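Local coordinates for protein carbohydrate binding module (Escherichia coli, PDB 2XFD) that binds glycans such as cellobiose through a bound calcium ion, as a family 60 carbohydrate-binding module, at residues A[3-8]-A[67-72]; A[25-30]-A[39-44]; A[48-53]-A[103-108]; A[63-68]-A[96-101]. All coordinates share one frame; numbering follows the deposited sequence.

Interaction 1: A[3-8]-A[67-72]; sequences NSITVR and IVVNGQ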
# COMPACT_ATOMS: atom_id res chain seq x y z
N ASN A 3 10.34 -11.56 -9.82
CA ASN A 3 9.73 -11.52 -8.49
C ASN A 3 8.26 -11.49 -8.57
O ASN A 3 7.69 -11.01 -9.59
CB ASN A 3 10.27 -10.26 -7.82
CG ASN A 3 11.79 -10.34 -7.76
OD1 ASN A 3 12.32 -11.22 -7.13
ND2 ASN A 3 12.47 -9.39 -8.41
N SER A 4 7.60 -12.04 -7.59
CA SER A 4 6.14 -12.03 -7.46
C SER A 4 5.76 -11.29 -6.21
O SER A 4 6.30 -11.56 -5.14
CB SER A 4 5.62 -13.49 -7.42
OG SER A 4 4.21 -13.46 -7.44
N ILE A 5 4.83 -10.36 -6.34
CA ILE A 5 4.35 -9.58 -5.22
C ILE A 5 2.84 -9.61 -5.19
O ILE A 5 2.17 -9.30 -6.20
CB ILE A 5 4.84 -8.09 -5.29
CG1 ILE A 5 6.34 -8.07 -5.32
CG2 ILE A 5 4.27 -7.33 -4.10
CD1 ILE A 5 6.94 -6.67 -5.62
N THR A 6 2.27 -9.98 -4.07
CA THR A 6 0.83 -9.94 -3.83
C THR A 6 0.51 -8.86 -2.78
O THR A 6 1.18 -8.84 -1.74
CB THR A 6 0.28 -11.26 -3.39
OG1 THR A 6 0.49 -12.23 -4.40
CG2 THR A 6 -1.17 -11.25 -3.01
N VAL A 7 -0.42 -7.97 -3.07
CA VAL A 7 -0.90 -6.98 -2.16
C VAL A 7 -2.27 -7.42 -1.66
O VAL A 7 -3.15 -7.69 -2.46
CB VAL A 7 -0.97 -5.61 -2.83
CG1 VAL A 7 -1.52 -4.54 -1.89
CG2 VAL A 7 0.37 -5.22 -3.39
N ARG A 8 -2.48 -7.45 -0.33
CA ARG A 8 -3.79 -7.71 0.24
C ARG A 8 -4.30 -6.38 0.82
O ARG A 8 -3.71 -5.85 1.76
CB ARG A 8 -3.71 -8.79 1.32
CG ARG A 8 -5.11 -9.10 1.84
CD ARG A 8 -5.36 -10.41 2.28
NE ARG A 8 -6.71 -10.76 2.56
CZ ARG A 8 -7.59 -11.44 1.80
NH1 ARG A 8 -8.75 -11.76 2.35
NH2 ARG A 8 -7.35 -11.74 0.54
N ILE A 67 1.72 -7.34 2.30
CA ILE A 67 2.12 -7.83 1.00
C ILE A 67 2.83 -9.16 1.19
O ILE A 67 3.28 -9.51 2.28
CB ILE A 67 2.99 -6.82 0.18
CG1 ILE A 67 4.40 -6.73 0.71
CG2 ILE A 67 2.29 -5.50 0.12
CD1 ILE A 67 5.29 -5.87 -0.15
N VAL A 68 2.99 -9.92 0.08
CA VAL A 68 3.75 -11.12 0.05
C VAL A 68 4.77 -10.97 -1.09
O VAL A 68 4.38 -10.66 -2.21
CB VAL A 68 2.87 -12.37 -0.21
CG1 VAL A 68 3.71 -13.64 -0.04
CG2 VAL A 68 1.65 -12.37 0.69
N VAL A 69 6.03 -11.13 -0.79
CA VAL A 69 7.13 -10.96 -1.73
C VAL A 69 7.83 -12.28 -1.90
O VAL A 69 8.51 -12.73 -0.96
CB VAL A 69 8.10 -9.86 -1.28
CG1 VAL A 69 9.17 -9.65 -2.34
CG2 VAL A 69 7.39 -8.57 -0.95
N ASN A 70 7.71 -12.95 -3.03
CA ASN A 70 8.32 -14.24 -3.24
C ASN A 70 8.06 -15.17 -2.07
O ASN A 70 8.94 -15.94 -1.60
CB ASN A 70 9.83 -14.09 -3.53
CG ASN A 70 10.10 -13.30 -4.78
OD1 ASN A 70 9.36 -13.46 -5.77
ND2 ASN A 70 11.15 -12.46 -4.77
N GLY A 71 6.82 -15.18 -1.58
CA GLY A 71 6.39 -16.04 -0.53
C GLY A 71 6.53 -15.55 0.88
O GLY A 71 6.02 -16.20 1.78
N GLN A 72 7.19 -14.39 1.08
CA GLN A 72 7.37 -13.85 2.42
C GLN A 72 6.30 -12.78 2.70
O GLN A 72 6.27 -11.75 2.01
CB GLN A 72 8.75 -13.22 2.54
CG GLN A 72 9.03 -12.74 3.98
CD GLN A 72 10.29 -11.96 4.06
OE1 GLN A 72 10.41 -10.92 3.42
NE2 GLN A 72 11.27 -12.44 4.86
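Thr-6 and Val-68 form the hydrogen-bonded pair midway along an antiparallel pairing that joins strand 4-11 to the end of strand 62-69, within one sheet of this beta sandwich. Their backbones exchange two bonds, Thr-6 N to Val-68 O at 2.9 Å and Val-68 N to Thr-6 O at 2.8 Å. One step further on, Asn-70 N reaches Ser-4 O at 2.9 Å.

Asn-70 begins the bend of a type I' turn from Val-69 to Gln-72, and its side chain carries the pairing past the end of strand 62-69. With CG anti to the carbonyl carbon (chi1 -61°), its amide swings across to the other segment and is gripped at both ends. OD1 accepts from Ser-4 N at 2.9 Å, while ND2 donates to Asn-3 OD1 at 2.9 Å. Asn-3 OD1 lies close to the amide plane of Asn-70, although the two amides are turned 46° apart. With an alanine in place of Asn-3, Asn-70 ND2 would probably be left without this acceptor, and its amide would be held across the contact through OD1 alone.

Apolar side chains fill the inner face, where Ile-5, Val-7, Ile-67 and Val-69 turn toward strand 48-53 of the other sheet. On the outer face Thr-6 OG1 is hydrogen-bonded to Thr-40. Inside, methyl meets methyl, with Val-7 CG2 4.0 Å from Ile-67 CG2.

Interaction 2: A[25-30]-A[39-44]; sequences TTVQTW and YTASTS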
# COMPACT_ATOMS: atom_id res chain seq x y z
N THR A 25 9.16 3.07 -9.76
CA THR A 25 8.46 2.67 -10.95
C THR A 25 7.13 2.06 -10.57
O THR A 25 7.06 1.17 -9.72
CB THR A 25 9.22 1.56 -11.72
OG1 THR A 25 10.53 2.02 -11.96
CG2 THR A 25 8.52 1.12 -12.90
N THR A 26 6.03 2.51 -11.14
CA THR A 26 4.73 1.86 -10.94
C THR A 26 4.70 0.54 -11.69
O THR A 26 4.76 0.55 -12.91
CB THR A 26 3.60 2.78 -11.33
OG1 THR A 26 3.58 3.86 -10.36
CG2 THR A 26 2.26 2.00 -11.31
N VAL A 27 4.59 -0.56 -11.00
CA VAL A 27 4.46 -1.89 -11.56
C VAL A 27 3.06 -2.21 -11.98
O VAL A 27 2.82 -2.76 -13.07
CB VAL A 27 4.96 -2.97 -10.51
CG1 VAL A 27 4.70 -4.38 -11.01
CG2 VAL A 27 6.44 -2.75 -10.24
N GLN A 28 2.08 -1.84 -11.19
CA GLN A 28 0.67 -2.10 -11.50
C GLN A 28 -0.16 -1.18 -10.64
O GLN A 28 0.22 -0.86 -9.52
CB GLN A 28 0.32 -3.55 -11.24
CG GLN A 28 -1.09 -4.01 -11.69
CD GLN A 28 -1.34 -3.77 -13.13
OE1 GLN A 28 -1.07 -4.61 -13.91
NE2 GLN A 28 -1.78 -2.60 -13.47
N THR A 29 -1.31 -0.76 -11.16
CA THR A 29 -2.31 -0.03 -10.41
C THR A 29 -3.59 -0.87 -10.37
O THR A 29 -3.89 -1.58 -11.33
CB THR A 29 -2.53 1.32 -11.04
OG1 THR A 29 -3.16 1.26 -12.28
CG2 THR A 29 -1.26 2.09 -11.08
N TRP A 30 -4.34 -0.74 -9.29
CA TRP A 30 -5.59 -1.41 -9.06
C TRP A 30 -6.60 -0.48 -8.45
O TRP A 30 -6.26 0.35 -7.61
CB TRP A 30 -5.40 -2.62 -8.15
CG TRP A 30 -4.52 -3.67 -8.71
CD1 TRP A 30 -4.84 -4.57 -9.69
CD2 TRP A 30 -3.22 -4.06 -8.26
NE1 TRP A 30 -3.84 -5.44 -9.92
CE2 TRP A 30 -2.83 -5.16 -9.03
CE3 TRP A 30 -2.36 -3.60 -7.24
CZ2 TRP A 30 -1.63 -5.82 -8.83
CZ3 TRP A 30 -1.16 -4.23 -7.06
CH2 TRP A 30 -0.83 -5.38 -7.83
N TYR A 39 -4.14 -8.92 -4.87
CA TYR A 39 -3.78 -8.32 -6.13
C TYR A 39 -2.33 -8.70 -6.40
O TYR A 39 -1.46 -8.40 -5.58
CB TYR A 39 -3.91 -6.79 -6.04
CG TYR A 39 -5.32 -6.32 -5.70
CD1 TYR A 39 -6.22 -6.07 -6.69
CD2 TYR A 39 -5.76 -6.25 -4.40
CE1 TYR A 39 -7.54 -5.71 -6.41
CE2 TYR A 39 -7.05 -5.90 -4.11
CZ TYR A 39 -7.96 -5.62 -5.12
OH TYR A 39 -9.25 -5.31 -4.87
N THR A 40 -2.04 -9.34 -7.52
CA THR A 40 -0.70 -9.92 -7.75
C THR A 40 -0.10 -9.36 -9.00
O THR A 40 -0.75 -9.23 -10.03
CB THR A 40 -0.78 -11.46 -7.81
OG1 THR A 40 -1.23 -11.92 -6.53
CG2 THR A 40 0.54 -12.08 -8.08
N ALA A 41 1.19 -9.06 -8.94
CA ALA A 41 1.97 -8.65 -10.10
C ALA A 41 3.36 -9.24 -10.01
O ALA A 41 3.85 -9.61 -8.98
CB ALA A 41 2.05 -7.14 -10.21
N SER A 42 4.00 -9.25 -11.17
CA SER A 42 5.35 -9.72 -11.38
C SER A 42 6.25 -8.55 -11.71
O SER A 42 5.79 -7.59 -12.35
CB SER A 42 5.44 -10.66 -12.63
OG SER A 42 4.72 -11.87 -12.45
N THR A 43 7.50 -8.61 -11.32
CA THR A 43 8.46 -7.59 -11.72
C THR A 43 9.90 -8.20 -11.64
O THR A 43 10.22 -8.96 -10.73
CB THR A 43 8.39 -6.34 -10.83
OG1 THR A 43 9.28 -5.34 -11.31
CG2 THR A 43 8.66 -6.59 -9.38
N SER A 44 10.73 -7.71 -12.56
CA SER A 44 12.17 -7.93 -12.59
C SER A 44 12.93 -6.90 -11.72
O SER A 44 14.09 -7.03 -11.49
CB SER A 44 12.69 -7.88 -14.03
OG SER A 44 12.55 -6.64 -14.63
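Across one open side of the beta sandwich, Trp-30 on the outermost strand 25-31 of one sheet packs on Tyr-39 of strand 37-42, which belongs to the other sheet. The two short strand axes approach to 7.3 Å and run 150° apart, so side chains rather than backbones do the joining.

The indole of Trp-30 is sandwiched. Tyr-39 CB sits almost squarely over its six-membered ring, 3.5 Å from the centroid, in a CH-pi contact. Gln-28 CG, anti to the backbone N (chi1 -173°), covers the opposite face nearer the rim. The Trp-30 and Tyr-39 side chains run in opposite directions, and the phenol meets the indole obliquely, with Tyr-39 CD1 3.6 Å from Trp-30 CG and the planes 47° apart. At the indole edge, Thr-40 O lies 3.7 Å from Trp-30 CZ2.

A classic beta bulge, in which Val-27 and Gln-28 both face Leu-20 of strand 17-22, lets these two consecutive residues point their side chains toward strand 37-42. The methyl of Ala-41 touches both the valine and the indole, with CB 3.9 Å from Val-27 CG1 and 4.1 Å from Trp-30 CH2. Val-27 CG1 also rests 3.6 Å from Ser-42 O, and its CG2 turns to Thr-43, whose OG1 is hydrogen-bonded to Leu-45 N.

No hydrogen bond links the two segments. Their cohesion therefore comes from dispersion and CH-pi contact, which depends on the fit of the indole against its neighbours more than on any directional bond.

Interaction 3: A[48-53]-A[103-108]; sequences EIRVAF and NGYISF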
# COMPACT_ATOMS: atom_id res chain seq x y z
N GLU A 48 13.11 -0.63 -3.73
CA GLU A 48 12.22 -0.43 -2.61
C GLU A 48 10.80 -0.59 -3.05
O GLU A 48 10.32 0.08 -3.97
CB GLU A 48 12.37 0.95 -2.06
CG GLU A 48 11.54 1.25 -0.85
CD GLU A 48 11.53 2.69 -0.41
OE1 GLU A 48 10.63 3.06 0.35
OE2 GLU A 48 12.39 3.47 -0.83
N ILE A 49 10.04 -1.42 -2.36
CA ILE A 49 8.63 -1.65 -2.63
C ILE A 49 7.80 -0.66 -1.85
O ILE A 49 7.95 -0.49 -0.65
CB ILE A 49 8.19 -3.08 -2.22
CG1 ILE A 49 9.01 -4.14 -2.98
CG2 ILE A 49 6.73 -3.26 -2.43
CD1 ILE A 49 8.85 -5.52 -2.32
N ARG A 50 6.85 0.01 -2.54
CA ARG A 50 5.84 0.84 -1.91
C ARG A 50 4.47 0.45 -2.41
O ARG A 50 4.28 0.06 -3.56
CB ARG A 50 6.11 2.31 -2.22
CG ARG A 50 7.42 2.83 -1.68
CD ARG A 50 7.71 4.23 -2.14
NE ARG A 50 8.98 4.62 -1.57
CZ ARG A 50 9.59 5.77 -1.88
NH1 ARG A 50 10.80 6.00 -1.40
NH2 ARG A 50 9.00 6.66 -2.63
N VAL A 51 3.47 0.56 -1.53
CA VAL A 51 2.07 0.53 -1.91
C VAL A 51 1.54 1.92 -1.64
O VAL A 51 1.56 2.39 -0.51
CB VAL A 51 1.27 -0.51 -1.17
CG1 VAL A 51 -0.18 -0.42 -1.53
CG2 VAL A 51 1.82 -1.90 -1.43
N ALA A 52 1.13 2.60 -2.72
CA ALA A 52 0.73 4.00 -2.67
C ALA A 52 -0.72 4.17 -2.95
O ALA A 52 -1.26 3.63 -3.92
CB ALA A 52 1.50 4.82 -3.69
N PHE A 53 -1.39 4.99 -2.16
CA PHE A 53 -2.79 5.43 -2.37
C PHE A 53 -2.68 6.78 -3.08
O PHE A 53 -1.97 7.66 -2.61
CB PHE A 53 -3.46 5.58 -1.01
CG PHE A 53 -4.84 6.18 -0.96
CD1 PHE A 53 -5.82 5.97 -1.94
CD2 PHE A 53 -5.20 6.87 0.17
CE1 PHE A 53 -7.10 6.48 -1.80
CE2 PHE A 53 -6.48 7.36 0.34
CZ PHE A 53 -7.44 7.16 -0.63
N ASN A 103 -3.28 10.61 0.57
CA ASN A 103 -2.36 10.16 -0.45
C ASN A 103 -0.97 9.94 0.18
O ASN A 103 -0.53 10.77 0.96
CB ASN A 103 -2.25 11.12 -1.63
CG ASN A 103 -3.48 11.15 -2.50
OD1 ASN A 103 -4.17 10.13 -2.64
ND2 ASN A 103 -3.75 12.31 -3.05
N GLY A 104 -0.30 8.85 -0.15
CA GLY A 104 0.92 8.51 0.49
C GLY A 104 1.16 7.01 0.30
O GLY A 104 0.42 6.37 -0.46
N TYR A 105 2.17 6.49 0.96
CA TYR A 105 2.57 5.11 0.73
C TYR A 105 3.06 4.44 2.00
O TYR A 105 3.48 5.09 2.94
CB TYR A 105 3.65 5.02 -0.37
CG TYR A 105 4.96 5.70 -0.02
CD1 TYR A 105 5.26 6.97 -0.45
CD2 TYR A 105 5.88 5.11 0.79
CE1 TYR A 105 6.49 7.60 -0.09
CE2 TYR A 105 7.06 5.72 1.11
CZ TYR A 105 7.35 6.92 0.68
OH TYR A 105 8.56 7.51 0.99
N ILE A 106 3.05 3.13 1.96
CA ILE A 106 3.73 2.26 2.92
C ILE A 106 4.92 1.68 2.23
O ILE A 106 4.79 1.13 1.12
CB ILE A 106 2.81 1.16 3.48
CG1 ILE A 106 1.54 1.76 4.04
CG2 ILE A 106 3.57 0.36 4.50
CD1 ILE A 106 0.47 0.78 4.39
N SER A 107 6.10 1.77 2.84
CA SER A 107 7.31 1.16 2.31
C SER A 107 7.55 -0.17 2.95
O SER A 107 7.52 -0.32 4.15
CB SER A 107 8.52 2.02 2.60
OG SER A 107 9.71 1.39 2.19
N PHE A 108 7.81 -1.19 2.11
CA PHE A 108 8.01 -2.57 2.55
C PHE A 108 9.45 -3.04 2.37
O PHE A 108 9.75 -4.21 2.48
CB PHE A 108 7.06 -3.53 1.83
CG PHE A 108 5.62 -3.30 2.19
CD1 PHE A 108 4.85 -2.37 1.56
CD2 PHE A 108 5.02 -4.06 3.17
CE1 PHE A 108 3.54 -2.17 1.90
CE2 PHE A 108 3.71 -3.90 3.50
CZ PHE A 108 2.94 -2.95 2.88
O HOH W 1 10.69 5.22 2.01
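Glu-48 OE1 is gripped by two protein donors and a water. Ser-107 OG donates to it across the strands at 2.6 Å, and Arg-50 NE of the same strand reaches it at 3.0 Å from the opposite face of the carboxylate. Arg-50 holds Glu-48 side-on, its NH1 bonding to Glu-48 OE2 at 3.0 Å. The water donates to Glu-48 OE1 at 2.7 Å and also lies near Tyr-105 OH.

This salt bridge fixes the rotation of the guanidinium, which lies flat on the Tyr-105 ring with planes only 3° apart and centres separated by 4.1 Å. The stack is off-centre, toward the phenol oxygen. Beneath the ring centre comes the arginine chain itself, with Arg-50 CD 3.6 Å from the Tyr-105 ring centroid. Tyr-105 can reach across because its CG stands between the backbone N and the carbonyl carbon (chi1 64°), bringing the ring alongside the extended arginine.

The other face is apolar. Val-51 CG2 touches Phe-108 CE1 at 3.8 Å, and Phe-108 also packs on Ile-67 of the second sheet. Paired backbone bonds join Val-51 to Ile-106 and Phe-53 to Gly-104, and Phe-108 N bonds to Ile-49 O.

A charged and aromatic outer surface over a hydrophobic inner one is the two-sided character of antiparallel strands in a beta sandwich, here the last pair of a four-stranded sheet.

Interaction 4: A[63-68]-A[96-101]; sequences QVDYIV and NSEWLH. With CA (calcium ion), chain D; CA (calcium ion), chain C; BGC (beta-D-glucopyranose), chain B; BGC (beta-D-glucopyranose), chain E.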
# COMPACT_ATOMS: atom_id res chain seq x y z
N GLN A 63 -6.93 0.42 3.49
CA GLN A 63 -6.37 -0.46 4.53
C GLN A 63 -5.59 -1.56 3.79
O GLN A 63 -6.18 -2.34 3.07
CB GLN A 63 -7.44 -1.02 5.43
CG GLN A 63 -6.90 -1.78 6.62
CD GLN A 63 -7.94 -2.53 7.42
OE1 GLN A 63 -9.11 -2.64 7.05
NE2 GLN A 63 -7.56 -3.00 8.53
N VAL A 64 -4.28 -1.60 4.02
CA VAL A 64 -3.40 -2.64 3.47
C VAL A 64 -3.09 -3.60 4.57
O VAL A 64 -2.52 -3.25 5.58
CB VAL A 64 -2.08 -1.99 2.91
CG1 VAL A 64 -1.22 -3.10 2.30
CG2 VAL A 64 -2.34 -0.88 1.96
N ASP A 65 -3.50 -4.84 4.40
CA ASP A 65 -3.19 -5.86 5.39
C ASP A 65 -1.71 -6.20 5.41
O ASP A 65 -1.03 -6.13 6.47
CB ASP A 65 -4.05 -7.13 5.20
CG ASP A 65 -4.05 -8.07 6.36
OD1 ASP A 65 -3.28 -7.90 7.29
OD2 ASP A 65 -4.84 -9.05 6.31
N TYR A 66 -1.18 -6.55 4.27
CA TYR A 66 0.15 -7.05 4.10
C TYR A 66 0.45 -7.10 2.60
O TYR A 66 -0.45 -7.00 1.77
CB TYR A 66 0.38 -8.44 4.77
CG TYR A 66 -0.56 -9.53 4.28
CD1 TYR A 66 -0.41 -10.13 3.07
CD2 TYR A 66 -1.59 -9.97 5.08
CE1 TYR A 66 -1.24 -11.17 2.66
CE2 TYR A 66 -2.43 -10.97 4.68
CZ TYR A 66 -2.25 -11.57 3.46
OH TYR A 66 -3.12 -12.58 3.06
N ILE A 67 1.72 -7.34 2.30
CA ILE A 67 2.12 -7.83 1.00
C ILE A 67 2.83 -9.16 1.19
O ILE A 67 3.28 -9.51 2.28
CB ILE A 67 2.99 -6.82 0.18
CG1 ILE A 67 4.40 -6.73 0.71
CG2 ILE A 67 2.29 -5.50 0.12
CD1 ILE A 67 5.29 -5.87 -0.15
N VAL A 68 2.99 -9.92 0.08
CA VAL A 68 3.75 -11.12 0.05
C VAL A 68 4.77 -10.97 -1.09
O VAL A 68 4.38 -10.66 -2.21
CB VAL A 68 2.87 -12.37 -0.21
CG1 VAL A 68 3.71 -13.64 -0.04
CG2 VAL A 68 1.65 -12.37 0.69
N ASN A 96 4.00 2.31 11.14
CA ASN A 96 3.45 1.10 11.67
C ASN A 96 1.93 1.11 11.67
O ASN A 96 1.28 0.91 12.66
CB ASN A 96 4.01 0.78 13.08
CG ASN A 96 5.49 0.58 13.04
OD1 ASN A 96 6.28 1.52 13.22
ND2 ASN A 96 5.91 -0.64 12.74
N SER A 97 1.35 1.28 10.48
CA SER A 97 -0.11 1.24 10.33
C SER A 97 -0.46 0.57 8.98
O SER A 97 0.24 0.73 8.00
CB SER A 97 -0.68 2.63 10.34
OG SER A 97 -2.08 2.62 10.15
N GLU A 98 -1.58 -0.14 9.00
CA GLU A 98 -2.23 -0.62 7.80
C GLU A 98 -2.85 0.45 6.97
O GLU A 98 -3.20 0.23 5.81
CB GLU A 98 -3.29 -1.66 8.16
CG GLU A 98 -2.72 -2.92 8.76
CD GLU A 98 -3.74 -3.98 9.08
OE1 GLU A 98 -4.87 -3.60 9.48
OE2 GLU A 98 -3.44 -5.18 8.99
N TRP A 99 -3.11 1.64 7.55
CA TRP A 99 -3.98 2.62 6.90
C TRP A 99 -3.20 3.67 6.09
O TRP A 99 -2.21 4.21 6.53
CB TRP A 99 -4.79 3.33 7.99
CG TRP A 99 -5.85 2.42 8.52
CD1 TRP A 99 -5.75 1.56 9.56
CD2 TRP A 99 -7.14 2.19 7.94
NE1 TRP A 99 -6.89 0.83 9.73
CE2 TRP A 99 -7.79 1.22 8.75
CE3 TRP A 99 -7.85 2.74 6.86
CZ2 TRP A 99 -9.10 0.77 8.47
CZ3 TRP A 99 -9.12 2.30 6.63
CH2 TRP A 99 -9.72 1.32 7.46
N LEU A 100 -3.83 3.99 4.99
CA LEU A 100 -3.48 5.16 4.19
C LEU A 100 -4.73 6.00 4.12
O LEU A 100 -5.67 5.72 3.37
CB LEU A 100 -2.99 4.79 2.80
CG LEU A 100 -1.67 4.02 2.75
CD1 LEU A 100 -1.45 3.35 1.42
CD2 LEU A 100 -0.51 4.96 3.14
N HIS A 101 -4.77 7.06 4.92
CA HIS A 101 -5.92 8.02 4.94
C HIS A 101 -5.72 9.10 3.92
O HIS A 101 -6.67 9.57 3.26
CB HIS A 101 -6.07 8.61 6.33
CG HIS A 101 -6.33 7.59 7.38
ND1 HIS A 101 -7.52 6.91 7.61
CD2 HIS A 101 -5.47 7.18 8.33
CE1 HIS A 101 -7.36 6.14 8.69
NE2 HIS A 101 -6.11 6.29 9.11
CA CA D . -1.80 -6.82 8.72
CA CA C . -8.99 9.79 3.11
C2 BGC B . -8.84 12.10 5.61
C3 BGC B . -7.86 12.58 4.55
C4 BGC B . -7.70 14.11 4.58
C5 BGC B . -7.31 14.51 6.00
C6 BGC B . -7.07 16.01 6.27
C1 BGC B . -8.47 12.64 6.96
O2 BGC B . -8.88 10.65 5.51
O3 BGC B . -8.38 12.18 3.28
O4 BGC B . -6.67 14.53 3.72
O5 BGC B . -8.29 14.04 6.88
O6 BGC B . -8.30 16.66 6.01
C2 BGC E . -9.88 13.66 11.22
C3 BGC E . -9.88 13.62 9.71
C4 BGC E . -9.12 12.42 9.17
C5 BGC E . -9.55 11.21 9.90
C6 BGC E . -8.78 10.03 9.39
C1 BGC E . -10.37 12.32 11.72
O1 BGC E . -10.56 12.22 13.12
O2 BGC E . -10.67 14.74 11.68
O3 BGC E . -9.31 14.82 9.18
O4 BGC E . -9.50 12.27 7.89
O5 BGC E . -9.37 11.39 11.32
O6 BGC E . -9.15 8.88 10.10
O HOH W 2 -11.17 10.74 3.05
O HOH W 3 -2.89 -8.44 10.08
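Gln-63 lies along one face of the Trp-99 indole, its extended chain crossing the ring obliquely and its amide plane turned only 13° from it. Gln-63 CB stands 3.7 Å from the centroid of the six-membered ring, and its CD lies 3.7 Å from Trp-99 CZ2. Replacing Trp-99 by a serine would probably open a gap over the Gln-63 chain and leave its amide steadied by hydrogen bonds alone.

That amide is held at both ends. Its NE2 donates to Glu-98 OE1 at 2.9 Å, approaching from above the carboxylate plane, and its OE1 accepts from Arg-10. Val-64 N bonds to Glu-98 O at 2.8 Å.

Glu-98 and Asp-65 point the same way, side by side, with their carboxylates turned 78° apart. Glu-98 OE2 and Asp-65 OD1 each bind one calcium ion at 2.3 Å; Asp-65 O, a water, Gln-75 and Glu-77 complete this site. Gln-63 is thus in the second shell of this site and probably helps to position Glu-98.

Further on, His-101 O binds the other calcium ion at 2.3 Å. Asp-56, Arg-60, Asp-61, a water and two glucose hydroxyls complete its coordination, in the calcium-dependent glycan site that also includes Trp-86.

Interactions 1 and 4 share strand 62-69: its end pairs with strand 4-11, while its earlier part leads to the calcium bound by Asp-65 and Glu-98. Interaction 3 belongs to the other sheet and closes the core against both, Ile-67 CD1 lying 3.8 Å from Ile-49 CG2. Interaction 2 is the surface contact, bridging the sheets without hydrogen bonds, and it meets interaction 1 where Val-7 N approaches Tyr-39 O at 2.8 Å, a probable hydrogen bond. Backbone pairing runs through interactions 1 and 3, but interaction 3 adds a salt bridge and a cation-pi stack on its outer face; metal ligation marks interaction 4. Interactions 3 and 4 converge near the glycan-binding calcium, where Phe-53 packs against Leu-100 and His-101.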